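Local coordinates for protein HTLV-2 integrase catalytic core domain (Human T-cell leukemia virus 2, PDB 6QBT) that forms the catalytic core of a deltaretroviral integrase, binding magnesium and probably, as in its relatives, inserting viral DNA into the host genome, at residues G12-Y17 with C25-V30; V37-K42 with K134-L139; E49-F54 with Q78-F83; L65-D70 with Y87-S92. All blocks are in the same frame, centred on the assembly; numbering follows the deposited sequence.

Contact 1. Residues G12-Y17 with C25-V30. With MG (magnesium ion), chain B.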
loop_
_atom_site.group_PDB
_atom_site.type_symbol
_atom_site.label_atom_id
_atom_site.label_comp_id
_atom_site.label_asym_id
_atom_site.label_seq_id
_atom_site.Cartn_x
_atom_site.Cartn_y
_atom_site.Cartn_z
ATOM N N GLY A 12 10.528 -18.834 -5.965
ATOM C CA GLY A 12 9.401 -18.945 -5.020
ATOM C C GLY A 12 9.368 -20.313 -4.385
ATOM O O GLY A 12 9.672 -21.305 -5.045
ATOM N N ASP A 13 9.064 -20.350 -3.086
ATOM C CA ASP A 13 8.777 -21.577 -2.361
ATOM C C ASP A 13 7.873 -21.225 -1.177
ATOM O O ASP A 13 7.720 -20.049 -0.801
ATOM C CB ASP A 13 10.075 -22.255 -1.891
ATOM C CG ASP A 13 9.885 -23.718 -1.444
ATOM O OD1 ASP A 13 8.850 -24.387 -1.691
ATOM O OD2 ASP A 13 10.800 -24.243 -0.809
ATOM N N VAL A 14 7.258 -22.249 -0.601
ATOM C CA VAL A 14 6.571 -22.103 0.641
ATOM C C VAL A 14 7.477 -22.665 1.739
ATOM O O VAL A 14 7.989 -23.763 1.608
ATOM C CB VAL A 14 5.212 -22.809 0.580
ATOM C CG1 VAL A 14 4.583 -22.872 1.958
ATOM C CG2 VAL A 14 4.282 -22.058 -0.382
ATOM N N THR A 15 7.679 -21.900 2.813
ATOM C CA THR A 15 8.362 -22.409 4.006
ATOM C C THR A 15 7.389 -22.382 5.189
ATOM O O THR A 15 6.390 -21.700 5.131
ATOM C CB THR A 15 9.675 -21.652 4.319
ATOM O OG1 THR A 15 10.318 -22.290 5.430
ATOM C CG2 THR A 15 9.432 -20.197 4.663
ATOM N N HIS A 16 7.689 -23.123 6.248
ATOM C CA HIS A 16 6.745 -23.332 7.313
ATOM C C HIS A 16 7.241 -22.648 8.560
ATOM O O HIS A 16 8.440 -22.513 8.735
ATOM C CB HIS A 16 6.482 -24.808 7.487
ATOM C CG HIS A 16 5.787 -25.417 6.308
ATOM N ND1 HIS A 16 6.467 -25.918 5.215
ATOM C CD2 HIS A 16 4.471 -25.542 6.018
ATOM C CE1 HIS A 16 5.602 -26.345 4.311
ATOM N NE2 HIS A 16 4.383 -26.128 4.774
ATOM N N TYR A 17 6.314 -22.108 9.357
ATOM C CA TYR A 17 6.644 -21.364 10.580
ATOM C C TYR A 17 5.630 -21.669 11.678
ATOM O O TYR A 17 4.471 -21.299 11.559
ATOM C CB TYR A 17 6.702 -19.866 10.332
ATOM C CG TYR A 17 7.192 -19.123 11.542
ATOM C CD1 TYR A 17 8.553 -19.081 11.847
ATOM C CD2 TYR A 17 6.303 -18.509 12.420
ATOM C CE1 TYR A 17 9.019 -18.424 12.975
ATOM C CE2 TYR A 17 6.753 -17.836 13.554
ATOM C CZ TYR A 17 8.111 -17.794 13.826
ATOM O OH TYR A 17 8.570 -17.134 14.931
ATOM N N CYS A 25 2.088 -21.277 6.654
ATOM C CA CYS A 25 2.749 -21.364 5.361
ATOM C C CYS A 25 3.158 -19.971 4.937
ATOM O O CYS A 25 2.325 -19.141 4.566
ATOM C CB CYS A 25 1.796 -21.944 4.323
ATOM S SG CYS A 25 1.317 -23.637 4.708
ATOM N N LEU A 26 4.448 -19.715 5.021
ATOM C CA LEU A 26 5.039 -18.509 4.503
ATOM C C LEU A 26 5.271 -18.735 3.008
ATOM O O LEU A 26 6.078 -19.586 2.617
ATOM C CB LEU A 26 6.351 -18.211 5.235
ATOM C CG LEU A 26 6.261 -17.482 6.582
ATOM C CD1 LEU A 26 4.991 -17.681 7.399
ATOM C CD2 LEU A 26 7.426 -17.935 7.398
ATOM N N HIS A 27 4.523 -18.017 2.186
ATOM C CA HIS A 27 4.742 -18.019 0.758
ATOM C C HIS A 27 5.730 -16.873 0.469
ATOM O O HIS A 27 5.422 -15.688 0.732
ATOM C CB HIS A 27 3.454 -17.736 0.021
ATOM C CG HIS A 27 2.434 -18.812 0.109
ATOM N ND1 HIS A 27 1.730 -19.081 1.267
ATOM C CD2 HIS A 27 1.928 -19.635 -0.841
ATOM C CE1 HIS A 27 0.871 -20.058 1.034
ATOM N NE2 HIS A 27 0.972 -20.415 -0.234
ATOM N N VAL A 28 6.886 -17.234 -0.087
ATOM C CA VAL A 28 8.035 -16.366 -0.207
ATOM C C VAL A 28 8.417 -16.243 -1.688
ATOM O O VAL A 28 8.615 -17.233 -2.360
ATOM C CB VAL A 28 9.228 -16.961 0.587
ATOM C CG1 VAL A 28 10.521 -16.172 0.362
ATOM C CG2 VAL A 28 8.899 -17.058 2.072
ATOM N N TRP A 29 8.536 -15.023 -2.183
ATOM C CA TRP A 29 9.043 -14.802 -3.542
ATOM C C TRP A 29 10.225 -13.881 -3.421
ATOM O O TRP A 29 10.172 -12.910 -2.655
ATOM C CB TRP A 29 7.989 -14.121 -4.440
ATOM C CG TRP A 29 6.878 -15.015 -4.745
ATOM C CD1 TRP A 29 5.664 -15.089 -4.100
ATOM C CD2 TRP A 29 6.859 -15.987 -5.759
ATOM N NE1 TRP A 29 4.886 -16.055 -4.683
ATOM C CE2 TRP A 29 5.599 -16.626 -5.705
ATOM C CE3 TRP A 29 7.797 -16.407 -6.715
ATOM C CZ2 TRP A 29 5.256 -17.671 -6.572
ATOM C CZ3 TRP A 29 7.449 -17.425 -7.583
ATOM C CH2 TRP A 29 6.185 -18.040 -7.515
ATOM N N VAL A 30 11.271 -14.157 -4.187
ATOM C CA VAL A 30 12.454 -13.309 -4.123
ATOM C C VAL A 30 13.039 -13.090 -5.516
ATOM O O VAL A 30 13.159 -14.030 -6.307
ATOM C CB VAL A 30 13.469 -13.830 -3.064
ATOM C CG1 VAL A 30 13.698 -15.295 -3.226
ATOM C CG2 VAL A 30 14.773 -13.051 -3.092
HETATM MG MG MG B . 8.074 -26.414 -1.317
#
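Residues 12-17 and 25-30 are the facing strands of an antiparallel hairpin, their axes at 150°, zipped by two pairs of backbone hydrogen bonds, Asp13 with Val28 and Thr15 with Leu26; at the latter, Thr15 N to Leu26 O measures 2.8 Å. In the non-hydrogen-bonded pairs the strands close in, and Val14 CA sits 3.2 Å from Leu26 O. On the face of Gly12, Val14 and His16, rings do the covering. Gly12, having no side chain, lets its CA lie over the indole of Trp29, 3.8 Å from the centroid of the six-membered ring. One step on, Val14 CG2 rests on one face of the imidazole of His27, 3.4 Å from CD2. The two side chains run alongside each other, and CG2, anti to the carbonyl carbon, is the branch over the ring; CG1 meets Cys25 CB at 3.8 Å. On the other face, the branched end of Leu26 reaches Thr15 CG2 and Tyr17 CB, its CD2 3.6 Å from the latter. Polar ends find partners beyond the two strands: Thr15 OG1 in Lys113, His16 NE2 in Glu45, Tyr17 OH in Asn117. Asp13 touches no side chain across the hairpin; its OD1 binds magnesium at 2.2 Å, and Asp70 is the second protein ligand. A regular ladder of backbone bonds thus presents one carboxylate, probably the first of the DDE motif of retroviral integrases, to the metal.

Contact 2. Residues V37-K42 with K134-L139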
loop_
_atom_site.group_PDB
_atom_site.type_symbol
_atom_site.label_atom_id
_atom_site.label_comp_id
_atom_site.label_asym_id
_atom_site.label_seq_id
_atom_site.Cartn_x
_atom_site.Cartn_y
_atom_site.Cartn_z
ATOM N N VAL A 37 12.127 -9.020 -1.700
ATOM C CA VAL A 37 11.333 -10.110 -1.161
ATOM C C VAL A 37 9.885 -9.756 -1.041
ATOM O O VAL A 37 9.569 -8.656 -0.637
ATOM C CB VAL A 37 11.765 -10.448 0.298
ATOM C CG1 VAL A 37 11.157 -11.758 0.745
ATOM C CG2 VAL A 37 13.277 -10.524 0.384
ATOM N N SER A 38 9.029 -10.746 -1.276
ATOM C CA SER A 38 7.664 -10.764 -0.751
ATOM C C SER A 38 7.425 -12.006 0.109
ATOM O O SER A 38 7.869 -13.098 -0.232
ATOM C CB SER A 38 6.654 -10.793 -1.883
ATOM O OG SER A 38 5.333 -10.747 -1.372
ATOM N N VAL A 39 6.675 -11.850 1.190
ATOM C CA VAL A 39 6.274 -12.984 1.980
ATOM C C VAL A 39 4.853 -12.764 2.403
ATOM O O VAL A 39 4.525 -11.672 2.833
ATOM C CB VAL A 39 7.201 -13.211 3.219
ATOM C CG1 VAL A 39 7.601 -11.903 3.863
ATOM C CG2 VAL A 39 6.554 -14.121 4.275
ATOM N N SER A 40 4.030 -13.810 2.293
ATOM C CA SER A 40 2.666 -13.793 2.768
ATOM C C SER A 40 2.487 -14.930 3.733
ATOM O O SER A 40 2.839 -16.075 3.414
ATOM C CB SER A 40 1.707 -14.009 1.619
ATOM O OG SER A 40 1.852 -12.981 0.684
ATOM N N CYS A 41 1.930 -14.618 4.902
ATOM C CA CYS A 41 1.624 -15.613 5.894
ATOM C C CYS A 41 0.200 -16.130 5.604
ATOM O O CYS A 41 -0.749 -15.369 5.561
ATOM C CB CYS A 41 1.737 -15.029 7.295
ATOM S SG CYS A 41 1.528 -16.279 8.596
ATOM N N LYS A 42 0.086 -17.423 5.362
ATOM C CA LYS A 42 -1.162 -18.066 5.043
ATOM C C LYS A 42 -1.276 -19.264 5.961
ATOM O O LYS A 42 -0.269 -19.759 6.454
ATOM C CB LYS A 42 -1.159 -18.559 3.583
ATOM C CG LYS A 42 -0.969 -17.499 2.508
ATOM C CD LYS A 42 -2.148 -16.535 2.474
ATOM C CE LYS A 42 -2.055 -15.601 1.271
ATOM N NZ LYS A 42 -3.191 -14.631 1.215
ATOM N N LYS A 134 6.533 -6.194 9.627
ATOM C CA LYS A 134 7.710 -5.432 9.988
ATOM C C LYS A 134 8.988 -6.163 9.554
ATOM O O LYS A 134 9.924 -5.531 9.098
ATOM C CB LYS A 134 7.710 -5.135 11.465
ATOM C CG LYS A 134 6.587 -4.196 11.852
ATOM C CD LYS A 134 6.646 -3.895 13.336
ATOM C CE LYS A 134 6.276 -5.107 14.182
ATOM N NZ LYS A 134 6.045 -4.711 15.584
ATOM N N ALA A 135 8.990 -7.492 9.610
ATOM C CA ALA A 135 10.111 -8.269 9.057
ATOM C C ALA A 135 10.279 -7.988 7.574
ATOM O O ALA A 135 11.390 -7.679 7.122
ATOM C CB ALA A 135 9.941 -9.765 9.302
ATOM N N LEU A 136 9.169 -8.079 6.845
ATOM C CA LEU A 136 9.153 -7.851 5.401
ATOM C C LEU A 136 9.701 -6.460 4.981
ATOM O O LEU A 136 10.630 -6.340 4.164
ATOM C CB LEU A 136 7.731 -8.087 4.874
ATOM C CG LEU A 136 7.371 -7.656 3.455
ATOM C CD1 LEU A 136 8.256 -8.417 2.496
ATOM C CD2 LEU A 136 5.884 -7.861 3.158
ATOM N N TRP A 137 9.140 -5.418 5.569
ATOM C CA TRP A 137 9.549 -4.062 5.236
ATOM C C TRP A 137 10.964 -3.741 5.726
ATOM O O TRP A 137 11.731 -3.063 5.018
ATOM C CB TRP A 137 8.517 -3.046 5.737
ATOM C CG TRP A 137 7.308 -3.087 4.886
ATOM C CD1 TRP A 137 6.187 -3.827 5.085
ATOM C CD2 TRP A 137 7.114 -2.381 3.672
ATOM N NE1 TRP A 137 5.281 -3.609 4.066
ATOM C CE2 TRP A 137 5.834 -2.739 3.173
ATOM C CE3 TRP A 137 7.895 -1.486 2.949
ATOM C CZ2 TRP A 137 5.319 -2.224 1.983
ATOM C CZ3 TRP A 137 7.402 -0.976 1.776
ATOM C CH2 TRP A 137 6.108 -1.340 1.303
ATOM N N THR A 138 11.318 -4.244 6.899
ATOM C CA THR A 138 12.666 -4.088 7.416
ATOM C C THR A 138 13.689 -4.717 6.453
ATOM O O THR A 138 14.705 -4.091 6.121
ATOM C CB THR A 138 12.821 -4.690 8.838
ATOM O OG1 THR A 138 11.979 -3.983 9.768
ATOM C CG2 THR A 138 14.288 -4.590 9.333
ATOM N N LEU A 139 13.444 -5.941 6.001
ATOM C CA LEU A 139 14.410 -6.581 5.124
ATOM C C LEU A 139 14.563 -5.828 3.780
ATOM O O LEU A 139 15.693 -5.618 3.319
ATOM C CB LEU A 139 14.031 -8.041 4.881
ATOM C CG LEU A 139 14.967 -8.875 3.984
ATOM C CD1 LEU A 139 16.396 -8.905 4.510
ATOM C CD2 LEU A 139 14.419 -10.281 3.877
#
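Between Val37 and Val39 of the strand and Leu136 and Leu139 of the helix no aromatic ring takes part; the flat group that is touched is the peptide group of Val37, over one face of which lies Leu136 CD1, above the carbonyl O and 3.4 Å from it. The same oxygen accepts a hydrogen bond from Asn140 ND2, so it is satisfied although it is buried beneath a leucine methyl. The remaining contacts are aliphatic. Val39 and Leu136 run past one another head to tail, with CG1 of Val39 3.8 Å from CD1 of Leu136; a chi1 of 39° swings that CG1 between the backbone N and the carbonyl carbon. Val37 comes in crosswise to Leu139, its CG2 3.7 Å from CD2 of the leucine. Branched, compact valines suit the strand, and the longer leucines bridge the 8.7 Å between its axis and that of the helix, which runs antiparallel to it at 179°. Strand 37-42 is the outermost strand on its side of the sheet within the chain, and this contact lays helix 128-142 against one sheet face, with helix 104-122 beside it touching Val37 and Leu139, while helix 47-61 covers the opposite face through Ser38 and Ser40.

Contact 3. Residues E49-F54 with Q78-F83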
loop_
_atom_site.group_PDB
_atom_site.type_symbol
_atom_site.label_atom_id
_atom_site.label_comp_id
_atom_site.label_asym_id
_atom_site.label_seq_id
_atom_site.Cartn_x
_atom_site.Cartn_y
_atom_site.Cartn_z
ATOM N N GLU A 49 -4.520 -19.808 -2.163
ATOM C CA GLU A 49 -3.581 -19.074 -1.337
ATOM C C GLU A 49 -2.309 -18.766 -2.103
ATOM O O GLU A 49 -1.695 -17.744 -1.868
ATOM C CB GLU A 49 -3.207 -19.863 -0.071
ATOM C CG GLU A 49 -4.324 -20.025 0.956
ATOM C CD GLU A 49 -5.310 -21.143 0.644
ATOM O OE1 GLU A 49 -5.067 -22.001 -0.238
ATOM O OE2 GLU A 49 -6.362 -21.167 1.303
ATOM N N THR A 50 -1.913 -19.658 -3.011
ATOM C CA THR A 50 -0.705 -19.461 -3.795
ATOM C C THR A 50 -0.899 -18.336 -4.790
ATOM O O THR A 50 -0.067 -17.449 -4.904
ATOM C CB THR A 50 -0.344 -20.744 -4.519
ATOM O OG1 THR A 50 -0.223 -21.776 -3.542
ATOM C CG2 THR A 50 0.985 -20.614 -5.291
ATOM N N ILE A 51 -2.020 -18.347 -5.499
ATOM C CA ILE A 51 -2.311 -17.253 -6.427
ATOM C C ILE A 51 -2.420 -15.916 -5.669
ATOM O O ILE A 51 -1.906 -14.891 -6.127
ATOM C CB ILE A 51 -3.592 -17.557 -7.235
ATOM C CG1 ILE A 51 -3.277 -18.644 -8.268
ATOM C CG2 ILE A 51 -4.154 -16.302 -7.918
ATOM C CD1 ILE A 51 -4.493 -19.214 -8.956
ATOM N N SER A 52 -3.125 -15.933 -4.535
ATOM C CA SER A 52 -3.220 -14.774 -3.661
ATOM C C SER A 52 -1.833 -14.234 -3.207
ATOM O O SER A 52 -1.579 -13.028 -3.346
ATOM C CB SER A 52 -4.090 -15.068 -2.450
ATOM O OG SER A 52 -4.207 -13.911 -1.616
ATOM N N ALA A 53 -0.941 -15.092 -2.711
ATOM C CA ALA A 53 0.393 -14.605 -2.291
ATOM C C ALA A 53 1.167 -14.071 -3.474
ATOM O O ALA A 53 1.971 -13.164 -3.333
ATOM C CB ALA A 53 1.205 -15.707 -1.629
ATOM N N PHE A 54 0.952 -14.671 -4.634
ATOM C CA PHE A 54 1.658 -14.268 -5.829
ATOM C C PHE A 54 1.207 -12.877 -6.275
ATOM O O PHE A 54 2.036 -12.043 -6.649
ATOM C CB PHE A 54 1.471 -15.333 -6.916
ATOM C CG PHE A 54 2.341 -15.163 -8.130
ATOM C CD1 PHE A 54 3.650 -14.677 -8.054
ATOM C CD2 PHE A 54 1.859 -15.571 -9.377
ATOM C CE1 PHE A 54 4.437 -14.569 -9.194
ATOM C CE2 PHE A 54 2.641 -15.455 -10.523
ATOM C CZ PHE A 54 3.929 -14.957 -10.433
ATOM N N GLN A 78 -3.553 -26.892 -12.081
ATOM C CA GLN A 78 -4.095 -26.329 -13.297
ATOM C C GLN A 78 -4.443 -24.854 -13.119
ATOM O O GLN A 78 -4.299 -24.090 -14.068
ATOM C CB GLN A 78 -5.311 -27.119 -13.765
ATOM C CG GLN A 78 -5.668 -26.865 -15.215
ATOM C CD GLN A 78 -6.701 -27.847 -15.738
ATOM O OE1 GLN A 78 -6.744 -29.009 -15.318
ATOM N NE2 GLN A 78 -7.545 -27.389 -16.662
ATOM N N GLU A 79 -4.860 -24.468 -11.908
ATOM C CA GLU A 79 -5.183 -23.071 -11.578
ATOM C C GLU A 79 -3.949 -22.172 -11.691
ATOM O O GLU A 79 -4.022 -21.118 -12.314
ATOM C CB GLU A 79 -5.775 -22.919 -10.164
ATOM C CG GLU A 79 -7.201 -23.431 -10.001
ATOM C CD GLU A 79 -7.313 -24.945 -9.831
ATOM O OE1 GLU A 79 -6.305 -25.678 -10.025
ATOM O OE2 GLU A 79 -8.428 -25.405 -9.497
ATOM N N PHE A 80 -2.832 -22.585 -11.090
ATOM C CA PHE A 80 -1.585 -21.789 -11.169
ATOM C C PHE A 80 -0.985 -21.778 -12.588
ATOM O O PHE A 80 -0.526 -20.729 -13.033
ATOM C CB PHE A 80 -0.548 -22.235 -10.126
ATOM C CG PHE A 80 0.621 -21.287 -9.965
ATOM C CD1 PHE A 80 0.524 -20.164 -9.156
ATOM C CD2 PHE A 80 1.835 -21.533 -10.611
ATOM C CE1 PHE A 80 1.611 -19.295 -8.989
ATOM C CE2 PHE A 80 2.912 -20.663 -10.466
ATOM C CZ PHE A 80 2.805 -19.540 -9.647
ATOM N N GLN A 81 -1.014 -22.900 -13.317
ATOM C CA GLN A 81 -0.527 -22.870 -14.699
ATOM C C GLN A 81 -1.406 -21.978 -15.579
ATOM O O GLN A 81 -0.898 -21.227 -16.403
ATOM C CB GLN A 81 -0.419 -24.267 -15.328
ATOM C CG GLN A 81 0.480 -25.278 -14.602
ATOM C CD GLN A 81 1.910 -24.811 -14.327
ATOM O OE1 GLN A 81 2.533 -24.094 -15.123
ATOM N NE2 GLN A 81 2.444 -25.242 -13.188
ATOM N N GLU A 82 -2.719 -22.047 -15.408
ATOM C CA GLU A 82 -3.616 -21.182 -16.192
ATOM C C GLU A 82 -3.363 -19.696 -15.917
ATOM O O GLU A 82 -3.380 -18.883 -16.831
ATOM C CB GLU A 82 -5.086 -21.529 -15.944
ATOM C CG GLU A 82 -5.549 -22.732 -16.750
ATOM C CD GLU A 82 -6.929 -23.257 -16.350
ATOM O OE1 GLU A 82 -7.610 -22.624 -15.513
ATOM O OE2 GLU A 82 -7.332 -24.317 -16.868
ATOM N N PHE A 83 -3.120 -19.363 -14.648
ATOM C CA PHE A 83 -2.810 -18.007 -14.241
ATOM C C PHE A 83 -1.551 -17.539 -14.962
ATOM O O PHE A 83 -1.553 -16.511 -15.628
ATOM C CB PHE A 83 -2.671 -17.941 -12.709
ATOM C CG PHE A 83 -2.357 -16.574 -12.187
ATOM C CD1 PHE A 83 -1.034 -16.119 -12.132
ATOM C CD2 PHE A 83 -3.376 -15.732 -11.737
ATOM C CE1 PHE A 83 -0.748 -14.845 -11.651
ATOM C CE2 PHE A 83 -3.086 -14.463 -11.247
ATOM C CZ PHE A 83 -1.776 -14.017 -11.212
#
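An aromatic cluster of Phe54, Phe80 and Phe83 joins helix 47-61 to helix 78-86. Phe54 is at its centre: CD2 lies 3.5 Å from Phe83 CE1 and 3.8 Å from Phe80 CE1. None of these rings stacks on another. Phe54 and Phe83 meet rim to rim with planes at 59°, whereas Phe54 and Phe80 are inclined at 43°. With CG anti to the backbone N in all three phenylalanines, each ring is carried well out from its helix into the gap, which the 10.2 Å between the axes makes wide enough for such large groups. In this RNase H-like fold both helices pack on the same face of the central sheet, and the cluster continues there: Phe54 touches Trp29 and Ile67, and Phe80 sets its ring edge-to-face with His91. Ile51 fills the side beyond, its CG2 3.9 Å from Phe83 CD2 and its CG1 4.2 Å from Phe80 CD1, at the edge of that ring. Thr50 turns its methyl CG2 to Phe80 CD1 at 3.9 Å, while its hydroxyl OG1 bonds to Thr46 O, just before the helix.

Contact 4. Residues L65-D70 with Y87-S92. With MG (magnesium ion), chain B.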
loop_
_atom_site.group_PDB
_atom_site.type_symbol
_atom_site.label_atom_id
_atom_site.label_comp_id
_atom_site.label_asym_id
_atom_site.label_seq_id
_atom_site.Cartn_x
_atom_site.Cartn_y
_atom_site.Cartn_z
ATOM N N LEU A 65 8.908 -11.472 -15.376
ATOM C CA LEU A 65 8.881 -12.168 -16.661
ATOM C C LEU A 65 8.872 -13.696 -16.482
ATOM O O LEU A 65 8.204 -14.403 -17.214
ATOM C CB LEU A 65 10.087 -11.773 -17.521
ATOM C CG LEU A 65 10.193 -10.290 -17.898
ATOM C CD1 LEU A 65 11.534 -10.045 -18.584
ATOM C CD2 LEU A 65 9.027 -9.816 -18.784
ATOM N N HIS A 66 9.615 -14.181 -15.493
ATOM C CA HIS A 66 9.926 -15.594 -15.349
ATOM C C HIS A 66 9.947 -15.910 -13.855
ATOM O O HIS A 66 10.580 -15.195 -13.076
ATOM C CB HIS A 66 11.309 -15.863 -15.986
ATOM C CG HIS A 66 11.729 -17.303 -16.021
ATOM N ND1 HIS A 66 12.856 -17.717 -16.696
ATOM C CD2 HIS A 66 11.204 -18.420 -15.463
ATOM C CE1 HIS A 66 13.003 -19.024 -16.563
ATOM N NE2 HIS A 66 12.009 -19.474 -15.821
ATOM N N ILE A 67 9.231 -16.959 -13.470
ATOM C CA ILE A 67 9.306 -17.525 -12.114
ATOM C C ILE A 67 9.810 -18.982 -12.107
ATOM O O ILE A 67 9.488 -19.766 -12.999
ATOM C CB ILE A 67 7.959 -17.433 -11.376
ATOM C CG1 ILE A 67 6.841 -18.034 -12.226
ATOM C CG2 ILE A 67 7.668 -15.985 -11.041
ATOM C CD1 ILE A 67 5.644 -18.525 -11.439
ATOM N N ASN A 68 10.624 -19.311 -11.104
ATOM C CA ASN A 68 11.088 -20.678 -10.885
ATOM C C ASN A 68 10.683 -21.128 -9.504
ATOM O O ASN A 68 10.952 -20.438 -8.525
ATOM C CB ASN A 68 12.606 -20.793 -11.053
ATOM C CG ASN A 68 13.059 -22.231 -11.144
ATOM O OD1 ASN A 68 13.172 -22.804 -12.241
ATOM N ND2 ASN A 68 13.261 -22.856 -9.988
ATOM N N THR A 69 10.035 -22.287 -9.441
ATOM C CA THR A 69 9.539 -22.884 -8.209
ATOM C C THR A 69 10.015 -24.348 -8.068
ATOM O O THR A 69 10.672 -24.889 -8.957
ATOM C CB THR A 69 7.990 -22.849 -8.198
ATOM O OG1 THR A 69 7.451 -23.727 -9.207
ATOM C CG2 THR A 69 7.486 -21.421 -8.439
ATOM N N ASP A 70 9.680 -24.972 -6.939
ATOM C CA ASP A 70 9.800 -26.436 -6.773
ATOM C C ASP A 70 8.587 -27.098 -7.429
ATOM O O ASP A 70 7.726 -26.408 -8.000
ATOM C CB ASP A 70 10.005 -26.873 -5.282
ATOM C CG ASP A 70 8.817 -26.554 -4.349
ATOM O OD1 ASP A 70 7.687 -26.241 -4.807
ATOM O OD2 ASP A 70 9.021 -26.627 -3.103
ATOM N N TYR A 87 -1.467 -14.660 -18.144
ATOM C CA TYR A 87 -0.799 -13.378 -17.935
ATOM C C TYR A 87 0.663 -13.347 -18.375
ATOM O O TYR A 87 1.376 -12.407 -18.011
ATOM C CB TYR A 87 -1.003 -12.916 -16.480
ATOM C CG TYR A 87 -2.471 -12.910 -16.117
ATOM C CD1 TYR A 87 -3.368 -12.092 -16.817
ATOM C CD2 TYR A 87 -2.965 -13.722 -15.086
ATOM C CE1 TYR A 87 -4.718 -12.072 -16.494
ATOM C CE2 TYR A 87 -4.309 -13.723 -14.758
ATOM C CZ TYR A 87 -5.196 -12.898 -15.457
ATOM O OH TYR A 87 -6.557 -12.915 -15.145
ATOM N N HIS A 88 1.082 -14.334 -19.186
ATOM C CA HIS A 88 2.413 -14.362 -19.855
ATOM C C HIS A 88 3.585 -14.316 -18.880
ATOM O O HIS A 88 4.489 -13.488 -18.981
ATOM C CB HIS A 88 2.509 -13.278 -20.928
ATOM C CG HIS A 88 1.391 -13.342 -21.912
ATOM N ND1 HIS A 88 0.345 -12.438 -21.916
ATOM C CD2 HIS A 88 1.100 -14.258 -22.868
ATOM C CE1 HIS A 88 -0.518 -12.767 -22.863
ATOM N NE2 HIS A 88 -0.080 -13.862 -23.460
ATOM N N ILE A 89 3.539 -15.218 -17.913
ATOM C CA ILE A 89 4.614 -15.392 -16.963
ATOM C C ILE A 89 5.195 -16.788 -17.220
ATOM O O ILE A 89 4.486 -17.798 -17.077
ATOM C CB ILE A 89 4.100 -15.272 -15.514
ATOM C CG1 ILE A 89 3.494 -13.879 -15.259
ATOM C CG2 ILE A 89 5.242 -15.499 -14.534
ATOM C CD1 ILE A 89 2.646 -13.771 -14.003
ATOM N N LYS A 90 6.468 -16.837 -17.624
ATOM C CA LYS A 90 7.168 -18.116 -17.842
ATOM C C LYS A 90 7.373 -18.787 -16.483
ATOM O O LYS A 90 7.758 -18.125 -15.504
ATOM C CB LYS A 90 8.509 -17.871 -18.544
ATOM C CG LYS A 90 9.411 -19.076 -18.703
ATOM C CD LYS A 90 10.523 -18.775 -19.700
ATOM C CE LYS A 90 11.516 -19.928 -19.819
ATOM N NZ LYS A 90 10.896 -21.187 -20.308
ATOM N N HIS A 91 7.089 -20.082 -16.422
ATOM C CA HIS A 91 7.187 -20.852 -15.191
ATOM C C HIS A 91 8.026 -22.077 -15.436
ATOM O O HIS A 91 7.666 -22.901 -16.251
ATOM C CB HIS A 91 5.803 -21.269 -14.712
ATOM C CG HIS A 91 5.821 -21.999 -13.411
ATOM N ND1 HIS A 91 4.853 -22.908 -13.059
ATOM C CD2 HIS A 91 6.695 -21.958 -12.379
ATOM C CE1 HIS A 91 5.125 -23.385 -11.858
ATOM N NE2 HIS A 91 6.240 -22.834 -11.427
ATOM N N SER A 92 9.137 -22.198 -14.730
ATOM C CA SER A 92 9.977 -23.374 -14.812
ATOM C C SER A 92 10.142 -23.904 -13.409
ATOM O O SER A 92 9.813 -23.212 -12.448
ATOM C CB SER A 92 11.322 -23.009 -15.424
ATOM O OG SER A 92 11.907 -21.921 -14.714
HETATM MG MG MG B . 8.074 -26.414 -1.317
#
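His66 and Ser92 belong to the tight half of this contact, in which strand 66-68 runs parallel to strand 90-92. Ser92 OG, small enough to sit between two side chains, takes a nearly straight bond from His66 NE2 at 2.7 Å, close to the plane of the imidazole, and gives its own proton to Asn68 OD1 at 2.9 Å; that oxygen also accepts from His94 N. On the other face of the sheet, His91 NE2 donates to Thr69 OG1 at 2.7 Å, again in the ring plane, and Thr69 OG1 passes its proton to Asp70 O. Each hydroxyl therefore serves as acceptor and donor at once. Backbone bonds join the strands as well, Ile67 N to Lys90 O being 2.8 Å. The two strands are ends of a beta-alpha-beta crossover, with helices 73-76 and 78-86 between them; helix 78-86 stops in a Schellman motif at His88, whose positive phi turns the chain into strand 90-92. Further along the chain, Asp70 OD2 binds magnesium at 2.0 Å, alongside Asp13. The looser, solvent side is that of Leu65 and Lys90. Lys90, its CG beside the carbonyl carbon (chi1 174°), lays its aliphatic chain over one face of His66, CG 3.8 Å from the ring centroid, while Leu65 contributes mainly its O, bonded to Lys90 N. Ile89, by contrast, is buried, its CG2 3.8 Å from Ile67 CG1, and residues 87-89 meet the third subunit.

In the fold
Contacts 1, 2 and 4 share the mixed sheet, whose strand order is 37-42, 22-31, 9-19, 66-68, 90-92: contact 1 is its central hairpin, contacts 2 and 4 involve its outermost strands, with centres about 21 Å apart. Contact 3, its centre about 14 Å from that of contact 1 and about 11 Å from that of contact 4, covers one face with helices 47-61 and 78-86; its segments alternate along the chain with those of contact 4. Contact 1 closes first, and contact 2 spans both later ones before helix 128-142 returns to the opposite face. Contacts 1 and 4 bring Asp13 and Asp70 to one magnesium, while contacts 3 and 4 also meet the third subunit, placing the metal site and an assembly interface on one compact domain.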